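Local coordinates for protein starch synthase I (Hordeum vulgare, PDB 4HLN) that belongs to the plant starch synthases, two-domain glycosyltransferases of the GT-B type whose Rossmann-like halves face each other across a cleft, at residues 435-449 against 469-483. Numbering follows the deposited sequence.
Sequences PVREDVPLIGFIGRL and DVQFVMLGSGDPVFE
Strands 442-446 and 471-476 are the two parallel strands of a beta-alpha-beta unit, joined through helix 455-466 in the six-stranded sheet of the group 1 glycosyltransferase region. L442 to I446 pair in order with Q471 to L475, and six backbone bonds from Q471 N–P441 O to G447 N–L475 O zip them together. I443, F445, F472 and M474 share one face of the sheet: I443 CG2 lies 3.6 Å from F472 CD1, and M474 CE reaches F445 CD1 at 3.6 Å. CG of F445, anti to the backbone N (chi1 164°), sets the ring beside M474 CB and CE; the ring also packs on I455 and I458 of the connecting helix. Before the strands, R437 grips the D469 carboxylate end-on in nearly the same plane (17° apart). Its NH2 is 2.9 Å from D469 OD2, whose syn lone pair also receives NH1, while NH1 to D469 OD1 measures 3.0 Å. NH2 also forms a salt bridge with D439 OD2, tilted from the guanidinium plane, and V440 CB covers one guanidinium face. Q471 crosses V440 at about a right angle and gives NE2 to P435 O (3.0 Å) on a lone pair in the carbonyl plane; Q471 OE1 is hydrogen-bonded to Q429 NE2. Past the strands, L449 CD1 lies 3.6 Å from F482 CD2, at the ring edge. An apolar sheet face is thus bordered, at the start of the strands, by a salt-bridge network in which one arginine probably eases the repulsion between two carboxylates, while they fix its guanidinium.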
ATOM      1  N   PRO A 435     -16.938 -19.698  25.833  1.00 58.58           N
ATOM      2  CA  PRO A 435     -18.302 -20.223  25.824  1.00 53.25           C
ATOM      3  C   PRO A 435     -18.831 -20.389  24.386  1.00 59.50           C
ATOM      4  O   PRO A 435     -18.893 -19.426  23.598  1.00 49.00           O
ATOM      5  CB  PRO A 435     -19.094 -19.161  26.600  1.00 51.78           C
ATOM      6  CG  PRO A 435     -18.124 -17.983  26.822  1.00 50.57           C
ATOM      7  CD  PRO A 435     -16.769 -18.599  26.800  1.00 55.97           C
ATOM      8  N   VAL A 436     -19.195 -21.625  24.051  1.00 52.50           N
ATOM      9  CA  VAL A 436     -19.678 -21.944  22.718  1.00 51.86           C
ATOM     10  C   VAL A 436     -21.093 -21.433  22.491  1.00 52.48           C
ATOM     11  O   VAL A 436     -22.059 -22.181  22.598  1.00 63.09           O
ATOM     12  CB  VAL A 436     -19.618 -23.453  22.452  1.00 45.18           C
ATOM     13  CG1 VAL A 436     -20.149 -23.772  21.046  1.00 44.05           C
ATOM     14  CG2 VAL A 436     -18.187 -23.949  22.618  1.00 41.61           C
ATOM     15  N   ARG A 437     -21.204 -20.154  22.162  1.00 51.64           N
ATOM     16  CA  ARG A 437     -22.500 -19.537  21.932  1.00 54.60           C
ATOM     17  C   ARG A 437     -22.596 -18.995  20.511  1.00 59.02           C
ATOM     18  O   ARG A 437     -21.782 -18.167  20.078  1.00 54.28           O
ATOM     19  CB  ARG A 437     -22.717 -18.413  22.935  1.00 59.59           C
ATOM     20  CG  ARG A 437     -22.502 -18.827  24.368  1.00 63.96           C
ATOM     21  CD  ARG A 437     -22.739 -17.643  25.283  1.00 78.52           C
ATOM     22  NE  ARG A 437     -23.884 -16.847  24.842  1.00 85.81           N
ATOM     23  CZ  ARG A 437     -24.009 -15.539  25.050  1.00 79.69           C
ATOM     24  NH1 ARG A 437     -23.060 -14.876  25.698  1.00 73.58           N
ATOM     25  NH2 ARG A 437     -25.081 -14.895  24.609  1.00 79.25           N
ATOM     26  N   GLU A 438     -23.598 -19.465  19.785  1.00 60.48           N
ATOM     27  CA  GLU A 438     -23.772 -19.075  18.393  1.00 59.17           C
ATOM     28  C   GLU A 438     -24.187 -17.596  18.274  1.00 66.16           C
ATOM     29  O   GLU A 438     -23.872 -16.913  17.304  1.00 65.40           O
ATOM     30  CB  GLU A 438     -24.808 -20.004  17.739  1.00 58.38           C
ATOM     31  CG  GLU A 438     -25.230 -19.609  16.325  1.00 90.05           C
ATOM     32  CD  GLU A 438     -26.285 -18.504  16.304  1.00111.56           C
ATOM     33  OE1 GLU A 438     -27.140 -18.477  17.223  1.00122.67           O
ATOM     34  OE2 GLU A 438     -26.253 -17.664  15.371  1.00104.21           O
ATOM     35  N   ASP A 439     -24.875 -17.109  19.297  1.00 69.85           N
ATOM     36  CA  ASP A 439     -25.609 -15.854  19.242  1.00 65.53           C
ATOM     37  C   ASP A 439     -24.755 -14.643  19.612  1.00 70.07           C
ATOM     38  O   ASP A 439     -25.066 -13.508  19.235  1.00 67.94           O
ATOM     39  CB  ASP A 439     -26.811 -15.954  20.190  1.00 76.73           C
ATOM     40  CG  ASP A 439     -26.475 -16.690  21.501  1.00 80.94           C
ATOM     41  OD1 ASP A 439     -26.524 -17.946  21.542  1.00 78.00           O
ATOM     42  OD2 ASP A 439     -26.166 -16.003  22.495  1.00 79.81           O
ATOM     43  N   VAL A 440     -23.689 -14.892  20.366  1.00 66.32           N
ATOM     44  CA  VAL A 440     -22.790 -13.839  20.820  1.00 70.42           C
ATOM     45  C   VAL A 440     -21.909 -13.358  19.655  1.00 73.52           C
ATOM     46  O   VAL A 440     -21.446 -14.165  18.849  1.00 69.95           O
ATOM     47  CB  VAL A 440     -21.904 -14.357  21.979  1.00 69.71           C
ATOM     48  CG1 VAL A 440     -20.953 -15.431  21.472  1.00 79.83           C
ATOM     49  CG2 VAL A 440     -21.122 -13.236  22.613  1.00 63.30           C
ATOM     50  N   PRO A 441     -21.694 -12.033  19.549  1.00 72.65           N
ATOM     51  CA  PRO A 441     -20.798 -11.462  18.536  1.00 63.46           C
ATOM     52  C   PRO A 441     -19.344 -11.769  18.859  1.00 64.81           C
ATOM     53  O   PRO A 441     -18.873 -11.446  19.952  1.00 67.84           O
ATOM     54  CB  PRO A 441     -21.029  -9.954  18.674  1.00 63.07           C
ATOM     55  CG  PRO A 441     -22.318  -9.819  19.414  1.00 67.38           C
ATOM     56  CD  PRO A 441     -22.367 -10.984  20.330  1.00 69.32           C
ATOM     57  N   LEU A 442     -18.644 -12.390  17.917  1.00 58.07           N
ATOM     58  CA  LEU A 442     -17.241 -12.715  18.103  1.00 49.84           C
ATOM     59  C   LEU A 442     -16.380 -11.825  17.219  1.00 55.64           C
ATOM     60  O   LEU A 442     -16.576 -11.753  16.005  1.00 65.10           O
ATOM     61  CB  LEU A 442     -16.993 -14.188  17.802  1.00 50.76           C
ATOM     62  CG  LEU A 442     -15.534 -14.653  17.795  1.00 54.51           C
ATOM     63  CD1 LEU A 442     -14.770 -14.173  19.016  1.00 50.72           C
ATOM     64  CD2 LEU A 442     -15.477 -16.168  17.694  1.00 55.57           C
ATOM     65  N   ILE A 443     -15.429 -11.142  17.843  1.00 53.62           N
ATOM     66  CA  ILE A 443     -14.649 -10.118  17.176  1.00 51.54           C
ATOM     67  C   ILE A 443     -13.170 -10.433  17.213  1.00 61.38           C
ATOM     68  O   ILE A 443     -12.638 -10.847  18.249  1.00 62.85           O
ATOM     69  CB  ILE A 443     -14.854  -8.775  17.849  1.00 53.46           C
ATOM     70  CG1 ILE A 443     -16.306  -8.345  17.694  1.00 58.34           C
ATOM     71  CG2 ILE A 443     -13.939  -7.736  17.239  1.00 53.37           C
ATOM     72  CD1 ILE A 443     -16.712  -7.278  18.659  1.00 56.96           C
ATOM     73  N   GLY A 444     -12.511 -10.221  16.073  1.00 55.91           N
ATOM     74  CA  GLY A 444     -11.102 -10.531  15.924  1.00 42.30           C
ATOM     75  C   GLY A 444     -10.239  -9.318  15.609  1.00 52.86           C
ATOM     76  O   GLY A 444     -10.654  -8.389  14.898  1.00 46.16           O
ATOM     77  N   PHE A 445      -9.033  -9.325  16.167  1.00 48.90           N
ATOM     78  CA  PHE A 445      -7.968  -8.463  15.692  1.00 50.76           C
ATOM     79  C   PHE A 445      -6.779  -9.349  15.351  1.00 49.96           C
ATOM     80  O   PHE A 445      -6.511 -10.322  16.043  1.00 51.40           O
ATOM     81  CB  PHE A 445      -7.558  -7.438  16.749  1.00 61.27           C
ATOM     82  CG  PHE A 445      -6.233  -6.794  16.462  1.00 63.99           C
ATOM     83  CD1 PHE A 445      -5.048  -7.420  16.835  1.00 56.90           C
ATOM     84  CD2 PHE A 445      -6.166  -5.585  15.787  1.00 65.55           C
ATOM     85  CE1 PHE A 445      -3.821  -6.844  16.554  1.00 58.17           C
ATOM     86  CE2 PHE A 445      -4.939  -5.003  15.502  1.00 55.84           C
ATOM     87  CZ  PHE A 445      -3.769  -5.633  15.885  1.00 57.32           C
ATOM     88  N   ILE A 446      -6.057  -9.010  14.294  1.00 55.79           N
ATOM     89  CA  ILE A 446      -4.896  -9.797  13.903  1.00 59.12           C
ATOM     90  C   ILE A 446      -3.766  -8.930  13.368  1.00 62.05           C
ATOM     91  O   ILE A 446      -3.963  -8.130  12.455  1.00 68.82           O
ATOM     92  CB  ILE A 446      -5.244 -10.813  12.800  1.00 48.55           C
ATOM     93  CG1 ILE A 446      -6.383 -11.736  13.240  1.00 48.01           C
ATOM     94  CG2 ILE A 446      -4.009 -11.612  12.409  1.00 40.09           C
ATOM     95  CD1 ILE A 446      -6.685 -12.860  12.219  1.00 47.84           C
ATOM     96  N   GLY A 447      -2.577  -9.105  13.927  1.00 61.34           N
ATOM     97  CA  GLY A 447      -1.403  -8.483  13.357  1.00 71.54           C
ATOM     98  C   GLY A 447      -0.354  -8.108  14.373  1.00 73.53           C
ATOM     99  O   GLY A 447      -0.490  -8.394  15.564  1.00 69.75           O
ATOM    100  N   ARG A 448       0.696  -7.456  13.887  1.00 77.33           N
ATOM    101  CA  ARG A 448       1.800  -7.021  14.726  1.00 80.26           C
ATOM    102  C   ARG A 448       1.320  -6.091  15.839  1.00 75.73           C
ATOM    103  O   ARG A 448       0.434  -5.268  15.633  1.00 72.35           O
ATOM    104  CB  ARG A 448       2.844  -6.301  13.875  1.00 93.66           C
ATOM    105  CG  ARG A 448       3.317  -7.071  12.645  1.00106.08           C
ATOM    106  CD  ARG A 448       4.822  -6.891  12.456  1.00116.29           C
ATOM    107  NE  ARG A 448       5.550  -7.250  13.674  1.00123.93           N
ATOM    108  CZ  ARG A 448       6.174  -8.411  13.866  1.00123.06           C
ATOM    109  NH1 ARG A 448       6.798  -8.648  15.019  1.00120.41           N
ATOM    110  NH2 ARG A 448       6.181  -9.329  12.905  1.00115.67           N
ATOM    111  N   LEU A 449       1.903  -6.221  17.022  1.00 73.14           N
ATOM    112  CA  LEU A 449       1.567  -5.306  18.095  1.00 81.70           C
ATOM    113  C   LEU A 449       2.328  -3.985  17.925  1.00 93.71           C
ATOM    114  O   LEU A 449       3.179  -3.644  18.744  1.00 99.39           O
ATOM    115  CB  LEU A 449       1.878  -5.947  19.443  1.00 86.19           C
ATOM    116  CG  LEU A 449       1.217  -7.309  19.639  1.00 81.34           C
ATOM    117  CD1 LEU A 449       1.379  -7.794  21.074  1.00 71.87           C
ATOM    118  CD2 LEU A 449      -0.251  -7.203  19.277  1.00 84.72           C
ATOM    119  N   ASP A 469     -22.241  -7.829  25.832  1.00 77.50           N
ATOM    120  CA  ASP A 469     -22.134  -9.273  25.668  1.00 75.34           C
ATOM    121  C   ASP A 469     -21.480  -9.588  24.333  1.00 72.60           C
ATOM    122  O   ASP A 469     -22.158  -9.690  23.309  1.00 66.62           O
ATOM    123  CB  ASP A 469     -23.495  -9.957  25.755  1.00 69.21           C
ATOM    124  CG  ASP A 469     -23.381 -11.475  25.717  1.00 76.18           C
ATOM    125  OD1 ASP A 469     -22.261 -11.987  25.958  1.00 76.56           O
ATOM    126  OD2 ASP A 469     -24.403 -12.153  25.451  1.00 71.09           O
ATOM    127  N   VAL A 470     -20.158  -9.723  24.361  1.00 64.69           N
ATOM    128  CA  VAL A 470     -19.381 -10.029  23.171  1.00 65.19           C
ATOM    129  C   VAL A 470     -18.156 -10.828  23.561  1.00 65.18           C
ATOM    130  O   VAL A 470     -17.740 -10.837  24.727  1.00 61.53           O
ATOM    131  CB  VAL A 470     -18.885  -8.756  22.444  1.00 58.41           C
ATOM    132  CG1 VAL A 470     -20.045  -7.881  22.043  1.00 61.17           C
ATOM    133  CG2 VAL A 470     -17.907  -7.985  23.319  1.00 46.06           C
ATOM    134  N   GLN A 471     -17.580 -11.500  22.573  1.00 56.02           N
ATOM    135  CA  GLN A 471     -16.287 -12.136  22.746  1.00 51.43           C
ATOM    136  C   GLN A 471     -15.277 -11.450  21.817  1.00 54.76           C
ATOM    137  O   GLN A 471     -15.625 -10.950  20.749  1.00 54.40           O
ATOM    138  CB  GLN A 471     -16.381 -13.632  22.464  1.00 48.77           C
ATOM    139  CG  GLN A 471     -17.659 -14.263  22.990  1.00 47.44           C
ATOM    140  CD  GLN A 471     -17.685 -15.756  22.787  1.00 58.44           C
ATOM    141  OE1 GLN A 471     -17.254 -16.262  21.744  1.00 61.67           O
ATOM    142  NE2 GLN A 471     -18.175 -16.480  23.789  1.00 65.23           N
ATOM    143  N   PHE A 472     -14.025 -11.410  22.241  1.00 54.68           N
ATOM    144  CA  PHE A 472     -13.017 -10.680  21.506  1.00 55.04           C
ATOM    145  C   PHE A 472     -11.699 -11.423  21.566  1.00 55.35           C
ATOM    146  O   PHE A 472     -11.131 -11.623  22.631  1.00 61.16           O
ATOM    147  CB  PHE A 472     -12.841  -9.280  22.088  1.00 52.14           C
ATOM    148  CG  PHE A 472     -11.793  -8.484  21.394  1.00 64.94           C
ATOM    149  CD1 PHE A 472     -12.130  -7.599  20.385  1.00 69.55           C
ATOM    150  CD2 PHE A 472     -10.458  -8.638  21.722  1.00 74.26           C
ATOM    151  CE1 PHE A 472     -11.154  -6.866  19.725  1.00 61.18           C
ATOM    152  CE2 PHE A 472      -9.478  -7.907  21.063  1.00 72.63           C
ATOM    153  CZ  PHE A 472      -9.831  -7.023  20.064  1.00 63.13           C
ATOM    154  N   VAL A 473     -11.205 -11.836  20.414  1.00 54.34           N
ATOM    155  CA  VAL A 473      -9.918 -12.495  20.382  1.00 57.15           C
ATOM    156  C   VAL A 473      -8.967 -11.683  19.530  1.00 59.63           C
ATOM    157  O   VAL A 473      -9.304 -11.253  18.425  1.00 62.34           O
ATOM    158  CB  VAL A 473     -10.012 -13.923  19.820  1.00 53.86           C
ATOM    159  CG1 VAL A 473     -10.780 -13.936  18.490  1.00 38.47           C
ATOM    160  CG2 VAL A 473      -8.615 -14.509  19.647  1.00 49.07           C
ATOM    161  N   MET A 474      -7.776 -11.446  20.049  1.00 54.60           N
ATOM    162  CA  MET A 474      -6.773 -10.841  19.211  1.00 62.23           C
ATOM    163  C   MET A 474      -5.555 -11.744  19.193  1.00 53.86           C
ATOM    164  O   MET A 474      -5.206 -12.356  20.196  1.00 51.01           O
ATOM    165  CB  MET A 474      -6.458  -9.406  19.648  1.00 62.71           C
ATOM    166  CG  MET A 474      -5.814  -9.277  21.003  1.00 71.16           C
ATOM    167  SD  MET A 474      -5.781  -7.562  21.569  1.00117.05           S
ATOM    168  CE  MET A 474      -4.716  -6.788  20.357  1.00 52.16           C
ATOM    169  N   LEU A 475      -4.957 -11.860  18.020  1.00 47.72           N
ATOM    170  CA  LEU A 475      -3.761 -12.648  17.832  1.00 53.12           C
ATOM    171  C   LEU A 475      -2.700 -11.716  17.297  1.00 56.56           C
ATOM    172  O   LEU A 475      -2.934 -10.978  16.333  1.00 58.57           O
ATOM    173  CB  LEU A 475      -4.021 -13.767  16.813  1.00 51.35           C
ATOM    174  CG  LEU A 475      -2.814 -14.223  15.985  1.00 55.30           C
ATOM    175  CD1 LEU A 475      -1.955 -15.164  16.782  1.00 57.79           C
ATOM    176  CD2 LEU A 475      -3.237 -14.885  14.693  1.00 62.05           C
ATOM    177  N   GLY A 476      -1.532 -11.745  17.918  1.00 59.14           N
ATOM    178  CA  GLY A 476      -0.415 -10.980  17.408  1.00 69.73           C
ATOM    179  C   GLY A 476       0.748 -10.987  18.367  1.00 75.17           C
ATOM    180  O   GLY A 476       0.642 -11.509  19.483  1.00 77.21           O
ATOM    181  N   SER A 477       1.853 -10.387  17.940  1.00 74.57           N
ATOM    182  CA  SER A 477       3.069 -10.394  18.729  1.00 76.67           C
ATOM    183  C   SER A 477       4.025  -9.289  18.310  1.00 83.78           C
ATOM    184  O   SER A 477       4.042  -8.867  17.150  1.00 82.48           O
ATOM    185  CB  SER A 477       3.764 -11.746  18.576  1.00 81.69           C
ATOM    186  OG  SER A 477       4.936 -11.810  19.363  1.00 89.86           O
ATOM    187  N   GLY A 478       4.830  -8.835  19.262  1.00 87.35           N
ATOM    188  CA  GLY A 478       5.928  -7.943  18.959  1.00 91.85           C
ATOM    189  C   GLY A 478       6.048  -6.796  19.935  1.00 98.96           C
ATOM    190  O   GLY A 478       6.507  -5.718  19.564  1.00107.02           O
ATOM    191  N   ASP A 479       5.642  -7.021  21.183  1.00 93.15           N
ATOM    192  CA  ASP A 479       5.664  -5.958  22.184  1.00 95.38           C
ATOM    193  C   ASP A 479       5.360  -6.478  23.585  1.00 96.36           C
ATOM    194  O   ASP A 479       4.215  -6.437  24.032  1.00 88.79           O
ATOM    195  CB  ASP A 479       4.662  -4.862  21.822  1.00101.57           C
ATOM    196  CG  ASP A 479       4.745  -3.671  22.757  1.00115.54           C
ATOM    197  OD1 ASP A 479       5.506  -3.749  23.748  1.00122.30           O
ATOM    198  OD2 ASP A 479       4.051  -2.661  22.507  1.00113.82           O
ATOM    199  N   PRO A 480       6.398  -6.943  24.290  1.00 97.75           N
ATOM    200  CA  PRO A 480       6.293  -7.575  25.610  1.00 91.07           C
ATOM    201  C   PRO A 480       5.420  -6.839  26.632  1.00 89.33           C
ATOM    202  O   PRO A 480       4.739  -7.510  27.413  1.00 92.87           O
ATOM    203  CB  PRO A 480       7.745  -7.638  26.069  1.00 92.28           C
ATOM    204  CG  PRO A 480       8.499  -7.824  24.792  1.00 98.78           C
ATOM    205  CD  PRO A 480       7.781  -6.968  23.783  1.00 98.53           C
ATOM    206  N   VAL A 481       5.419  -5.510  26.638  1.00 82.47           N
ATOM    207  CA  VAL A 481       4.567  -4.782  27.587  1.00 86.93           C
ATOM    208  C   VAL A 481       3.078  -4.874  27.218  1.00 82.05           C
ATOM    209  O   VAL A 481       2.214  -4.961  28.089  1.00 73.34           O
ATOM    210  CB  VAL A 481       4.991  -3.292  27.764  1.00 75.20           C
ATOM    211  CG1 VAL A 481       5.001  -2.559  26.427  1.00 83.77           C
ATOM    212  CG2 VAL A 481       4.065  -2.587  28.749  1.00 62.81           C
ATOM    213  N   PHE A 482       2.787  -4.856  25.922  1.00 84.31           N
ATOM    214  CA  PHE A 482       1.415  -5.009  25.454  1.00 81.20           C
ATOM    215  C   PHE A 482       0.981  -6.482  25.535  1.00 73.43           C
ATOM    216  O   PHE A 482      -0.155  -6.799  25.914  1.00 65.01           O
ATOM    217  CB  PHE A 482       1.272  -4.471  24.027  1.00 78.90           C
ATOM    218  CG  PHE A 482      -0.148  -4.392  23.559  1.00 88.05           C
ATOM    219  CD1 PHE A 482      -0.925  -3.279  23.845  1.00 91.66           C
ATOM    220  CD2 PHE A 482      -0.720  -5.439  22.856  1.00 89.48           C
ATOM    221  CE1 PHE A 482      -2.245  -3.207  23.432  1.00 90.84           C
ATOM    222  CE2 PHE A 482      -2.036  -5.373  22.439  1.00 87.11           C
ATOM    223  CZ  PHE A 482      -2.799  -4.256  22.725  1.00 87.64           C
ATOM    224  N   GLU A 483       1.899  -7.374  25.178  1.00 61.46           N
ATOM    225  CA  GLU A 483       1.681  -8.797  25.341  1.00 63.52           C
ATOM    226  C   GLU A 483       1.284  -9.078  26.777  1.00 75.37           C
ATOM    227  O   GLU A 483       0.328  -9.822  27.039  1.00 74.45           O
ATOM    228  CB  GLU A 483       2.945  -9.578  24.984  1.00 63.57           C
ATOM    229  CG  GLU A 483       3.300  -9.527  23.501  1.00 69.31           C
ATOM    230  CD  GLU A 483       4.570 -10.300  23.177  1.00 82.47           C
ATOM    231  OE1 GLU A 483       5.089 -11.004  24.076  1.00 83.78           O
ATOM    232  OE2 GLU A 483       5.048 -10.203  22.024  1.00 86.19           O
TER